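Local coordinates for sialidase domain-containing protein (Dyadobacter fermentans, PDB 5HX0), which is of unknown function but has a sialidase-like beta-propeller domain and may bind or process sugar-containing substrates, at residues A[51-62]-A[73-83]. Residues are numbered along the deposited sequence; the frame is centred on the assembly and turned at random.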
# COMPACT_ATOMS: atom_id res chain seq x y z
N TYR A 51 -10.20 -13.05 -11.07
CA TYR A 51 -9.33 -11.90 -11.29
C TYR A 51 -8.04 -12.38 -11.91
O TYR A 51 -7.41 -13.31 -11.38
CB TYR A 51 -9.01 -11.13 -10.00
CG TYR A 51 -8.01 -10.03 -10.27
CD1 TYR A 51 -8.40 -8.85 -10.90
CD2 TYR A 51 -6.66 -10.21 -9.99
CE1 TYR A 51 -7.47 -7.86 -11.19
CE2 TYR A 51 -5.73 -9.22 -10.27
CZ TYR A 51 -6.14 -8.05 -10.86
OH TYR A 51 -5.21 -7.07 -11.14
N ARG A 52 -7.65 -11.76 -13.03
CA ARG A 52 -6.47 -12.16 -13.77
C ARG A 52 -5.84 -10.93 -14.41
O ARG A 52 -6.51 -10.19 -15.13
CB ARG A 52 -6.82 -13.18 -14.87
CG ARG A 52 -5.61 -13.62 -15.69
CD ARG A 52 -6.02 -14.45 -16.92
NE ARG A 52 -4.89 -14.92 -17.73
CZ ARG A 52 -4.19 -14.18 -18.60
NH1 ARG A 52 -4.48 -12.90 -18.77
NH2 ARG A 52 -3.20 -14.72 -19.29
N ASN A 53 -4.54 -10.76 -14.18
CA ASN A 53 -3.80 -9.66 -14.80
C ASN A 53 -2.34 -10.09 -14.88
O ASN A 53 -1.72 -10.35 -13.85
CB ASN A 53 -3.96 -8.37 -13.98
CG ASN A 53 -3.25 -7.18 -14.62
OD1 ASN A 53 -2.17 -7.34 -15.19
ND2 ASN A 53 -3.85 -5.98 -14.54
N GLU A 54 -1.80 -10.16 -16.10
CA GLU A 54 -0.46 -10.70 -16.30
C GLU A 54 0.63 -9.92 -15.58
O GLU A 54 1.72 -10.46 -15.38
CB GLU A 54 -0.13 -10.75 -17.80
CG GLU A 54 -0.85 -11.86 -18.51
CD GLU A 54 -0.65 -11.78 -20.01
OE1 GLU A 54 0.15 -10.93 -20.47
OE2 GLU A 54 -1.31 -12.57 -20.73
N LYS A 55 0.37 -8.69 -15.17
CA LYS A 55 1.37 -7.94 -14.42
C LYS A 55 1.42 -8.32 -12.94
O LYS A 55 2.29 -7.81 -12.23
CB LYS A 55 1.10 -6.43 -14.55
CG LYS A 55 1.24 -5.92 -16.00
CD LYS A 55 1.16 -4.40 -16.02
CE LYS A 55 0.98 -3.85 -17.45
NZ LYS A 55 1.79 -4.60 -18.46
N PHE A 56 0.52 -9.19 -12.47
CA PHE A 56 0.33 -9.42 -11.04
C PHE A 56 0.35 -10.90 -10.71
O PHE A 56 -0.12 -11.74 -11.48
CB PHE A 56 -1.01 -8.81 -10.52
CG PHE A 56 -1.01 -7.31 -10.50
CD1 PHE A 56 -0.15 -6.63 -9.64
CD2 PHE A 56 -1.83 -6.57 -11.34
CE1 PHE A 56 -0.12 -5.21 -9.60
CE2 PHE A 56 -1.81 -5.16 -11.31
CZ PHE A 56 -0.95 -4.49 -10.43
N HIS A 57 0.89 -11.20 -9.54
CA HIS A 57 0.71 -12.48 -8.88
C HIS A 57 -0.47 -12.31 -7.93
O HIS A 57 -0.40 -11.52 -6.98
CB HIS A 57 2.01 -12.84 -8.17
CG HIS A 57 2.04 -14.20 -7.55
ND1 HIS A 57 1.37 -14.50 -6.38
CD2 HIS A 57 2.71 -15.32 -7.91
CE1 HIS A 57 1.60 -15.76 -6.06
NE2 HIS A 57 2.42 -16.28 -6.96
N ALA A 58 -1.58 -12.99 -8.22
CA ALA A 58 -2.80 -12.91 -7.41
C ALA A 58 -3.02 -14.28 -6.79
O ALA A 58 -3.08 -15.28 -7.51
CB ALA A 58 -4.02 -12.50 -8.25
N ALA A 59 -3.12 -14.33 -5.46
CA ALA A 59 -3.10 -15.65 -4.81
C ALA A 59 -3.78 -15.61 -3.45
O ALA A 59 -4.01 -14.55 -2.87
CB ALA A 59 -1.66 -16.17 -4.69
N PHE A 60 -4.06 -16.81 -2.92
CA PHE A 60 -4.49 -17.04 -1.54
C PHE A 60 -5.82 -16.35 -1.24
O PHE A 60 -5.87 -15.41 -0.43
CB PHE A 60 -3.40 -16.55 -0.56
CG PHE A 60 -1.98 -16.93 -0.99
CD1 PHE A 60 -1.66 -18.25 -1.29
CD2 PHE A 60 -0.99 -15.96 -1.11
CE1 PHE A 60 -0.36 -18.62 -1.70
CE2 PHE A 60 0.32 -16.31 -1.54
CZ PHE A 60 0.63 -17.64 -1.82
N PRO A 61 -6.92 -16.76 -1.87
CA PRO A 61 -8.19 -16.06 -1.65
C PRO A 61 -8.96 -16.53 -0.42
O PRO A 61 -8.81 -17.66 0.06
CB PRO A 61 -8.98 -16.38 -2.93
CG PRO A 61 -8.54 -17.86 -3.22
CD PRO A 61 -7.06 -17.87 -2.85
N SER A 62 -9.77 -15.62 0.12
CA SER A 62 -10.86 -16.02 1.00
C SER A 62 -12.08 -15.22 0.57
O SER A 62 -11.97 -14.19 -0.10
CB SER A 62 -10.53 -15.81 2.49
OG SER A 62 -10.35 -14.45 2.80
N LEU A 73 -14.50 -11.10 -2.12
CA LEU A 73 -13.37 -12.03 -2.12
C LEU A 73 -12.07 -11.25 -1.95
O LEU A 73 -11.76 -10.37 -2.76
CB LEU A 73 -13.35 -12.88 -3.40
CG LEU A 73 -12.19 -13.89 -3.56
CD1 LEU A 73 -12.62 -15.03 -4.50
CD2 LEU A 73 -10.92 -13.26 -4.12
N ALA A 74 -11.31 -11.60 -0.91
CA ALA A 74 -10.03 -10.95 -0.59
C ALA A 74 -8.91 -11.83 -1.11
O ALA A 74 -9.01 -13.06 -1.07
CB ALA A 74 -9.87 -10.77 0.92
N PHE A 75 -7.83 -11.20 -1.59
CA PHE A 75 -6.67 -11.97 -2.00
C PHE A 75 -5.42 -11.11 -1.88
O PHE A 75 -5.48 -9.89 -1.69
CB PHE A 75 -6.81 -12.55 -3.43
CG PHE A 75 -7.00 -11.51 -4.51
CD1 PHE A 75 -8.24 -10.93 -4.73
CD2 PHE A 75 -5.95 -11.15 -5.34
CE1 PHE A 75 -8.44 -9.99 -5.73
CE2 PHE A 75 -6.14 -10.22 -6.36
CZ PHE A 75 -7.38 -9.64 -6.55
N ARG A 76 -4.28 -11.78 -1.94
CA ARG A 76 -2.98 -11.14 -1.96
C ARG A 76 -2.63 -10.78 -3.40
O ARG A 76 -2.66 -11.66 -4.27
CB ARG A 76 -1.90 -12.07 -1.39
CG ARG A 76 -0.46 -11.50 -1.44
CD ARG A 76 0.55 -12.60 -1.06
NE ARG A 76 1.94 -12.11 -0.95
CZ ARG A 76 2.80 -12.06 -1.97
NH1 ARG A 76 2.43 -12.44 -3.20
NH2 ARG A 76 4.05 -11.63 -1.76
N ARG A 77 -2.28 -9.52 -3.64
CA ARG A 77 -1.81 -9.09 -4.95
C ARG A 77 -0.42 -8.49 -4.82
O ARG A 77 -0.18 -7.63 -3.96
CB ARG A 77 -2.77 -8.10 -5.61
CG ARG A 77 -2.40 -7.89 -7.09
CD ARG A 77 -3.44 -7.06 -7.83
NE ARG A 77 -3.36 -5.65 -7.45
CZ ARG A 77 -3.90 -4.65 -8.13
NH1 ARG A 77 -3.77 -3.39 -7.69
NH2 ARG A 77 -4.56 -4.90 -9.26
N ALA A 78 0.49 -8.94 -5.67
CA ALA A 78 1.87 -8.47 -5.70
C ALA A 78 2.32 -8.43 -7.15
O ALA A 78 1.72 -9.09 -8.01
CB ALA A 78 2.79 -9.40 -4.88
N PRO A 79 3.37 -7.67 -7.46
CA PRO A 79 3.89 -7.70 -8.83
C PRO A 79 4.27 -9.11 -9.23
O PRO A 79 4.83 -9.87 -8.44
CB PRO A 79 5.13 -6.79 -8.76
CG PRO A 79 4.85 -5.85 -7.63
CD PRO A 79 4.07 -6.67 -6.62
N ASP A 80 3.90 -9.48 -10.46
CA ASP A 80 4.60 -10.57 -11.12
C ASP A 80 5.98 -10.06 -11.47
O ASP A 80 6.10 -9.09 -12.24
CB ASP A 80 3.87 -11.04 -12.38
CG ASP A 80 4.49 -12.31 -12.98
OD1 ASP A 80 5.73 -12.34 -13.21
OD2 ASP A 80 3.75 -13.30 -13.18
N ARG A 81 7.03 -10.67 -10.90
CA ARG A 81 8.37 -10.09 -11.00
C ARG A 81 8.88 -10.08 -12.43
O ARG A 81 9.88 -9.42 -12.71
CB ARG A 81 9.35 -10.85 -10.08
CG ARG A 81 8.92 -10.87 -8.58
CD ARG A 81 8.84 -9.47 -7.99
NE ARG A 81 10.17 -8.85 -7.97
CZ ARG A 81 10.49 -7.79 -7.22
NH1 ARG A 81 9.59 -7.22 -6.43
NH2 ARG A 81 11.72 -7.30 -7.27
N LYS A 82 8.21 -10.79 -13.36
CA LYS A 82 8.58 -10.67 -14.76
C LYS A 82 8.43 -9.25 -15.29
O LYS A 82 9.11 -8.89 -16.25
CB LYS A 82 7.74 -11.64 -15.61
CG LYS A 82 8.22 -13.08 -15.49
CD LYS A 82 7.25 -14.05 -16.15
CE LYS A 82 7.70 -15.50 -15.98
NZ LYS A 82 6.60 -16.45 -16.33
N VAL A 83 7.59 -8.41 -14.67
CA VAL A 83 7.53 -7.01 -15.12
C VAL A 83 8.85 -6.27 -14.88
O VAL A 83 9.09 -5.23 -15.49
CB VAL A 83 6.38 -6.22 -14.45
CG1 VAL A 83 5.01 -6.88 -14.68
CG2 VAL A 83 6.69 -5.92 -12.94
O HOH W 1 2.57 -13.04 -15.74
O HOH W 2 1.35 -14.05 -12.01
O HOH W 3 -0.03 -13.06 -4.39
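F56 and R77 meet face to face on the antiparallel beta hairpin formed by strands 56-65 and 71-79, the first two strands of a four-stranded propeller blade. The R77 guanidinium lies flat on the phenyl ring, with planes 14° apart and CZ 3.9 Å from the ring centroid, a cation-pi stack; CD adds a CH-pi contact over the same face. A bend at chi3 (74°) folds the arginine chain back over F56, and NH2 donates to Y51 OH (2.9 Å), which lies in the guanidinium plane at its edge. Ring and phenol thus fix the guanidinium from its face and its edge, while F121 and P120 of the second subunit pack against F56.

Beside R77, the hydrophobic packing is tight: F75 CZ comes within 3.6 Å of Y51 CD2, and A58 CB touches F75 CE2, with I394 of strand 393-401 completing the cluster. Paired backbone bonds join H57 to A78, A59 to R76 and S62 to A74; a beta bulge between the last two shifts the register by one. On the face bearing H57 and R76, the extended arginine chain runs alongside F60, its CD at the phenyl edge. R76 NE bonds to Q125, and H57 NE2 to D365. A water joins the two side chains: it accepts from R76 NH1, lies 2.8 Å from H57 ND1 and donates to R76 O.

Packing is looser at the type I turn N53-F56, where E54 and K55 are exposed and K55 CB lies 3.9 Å from V83 CG1. D80 N still reaches K55 O, but the D80 carboxylate meets the turn through water: one water donates both to D80 OD2 and, at 2.7 Å, to E54 O.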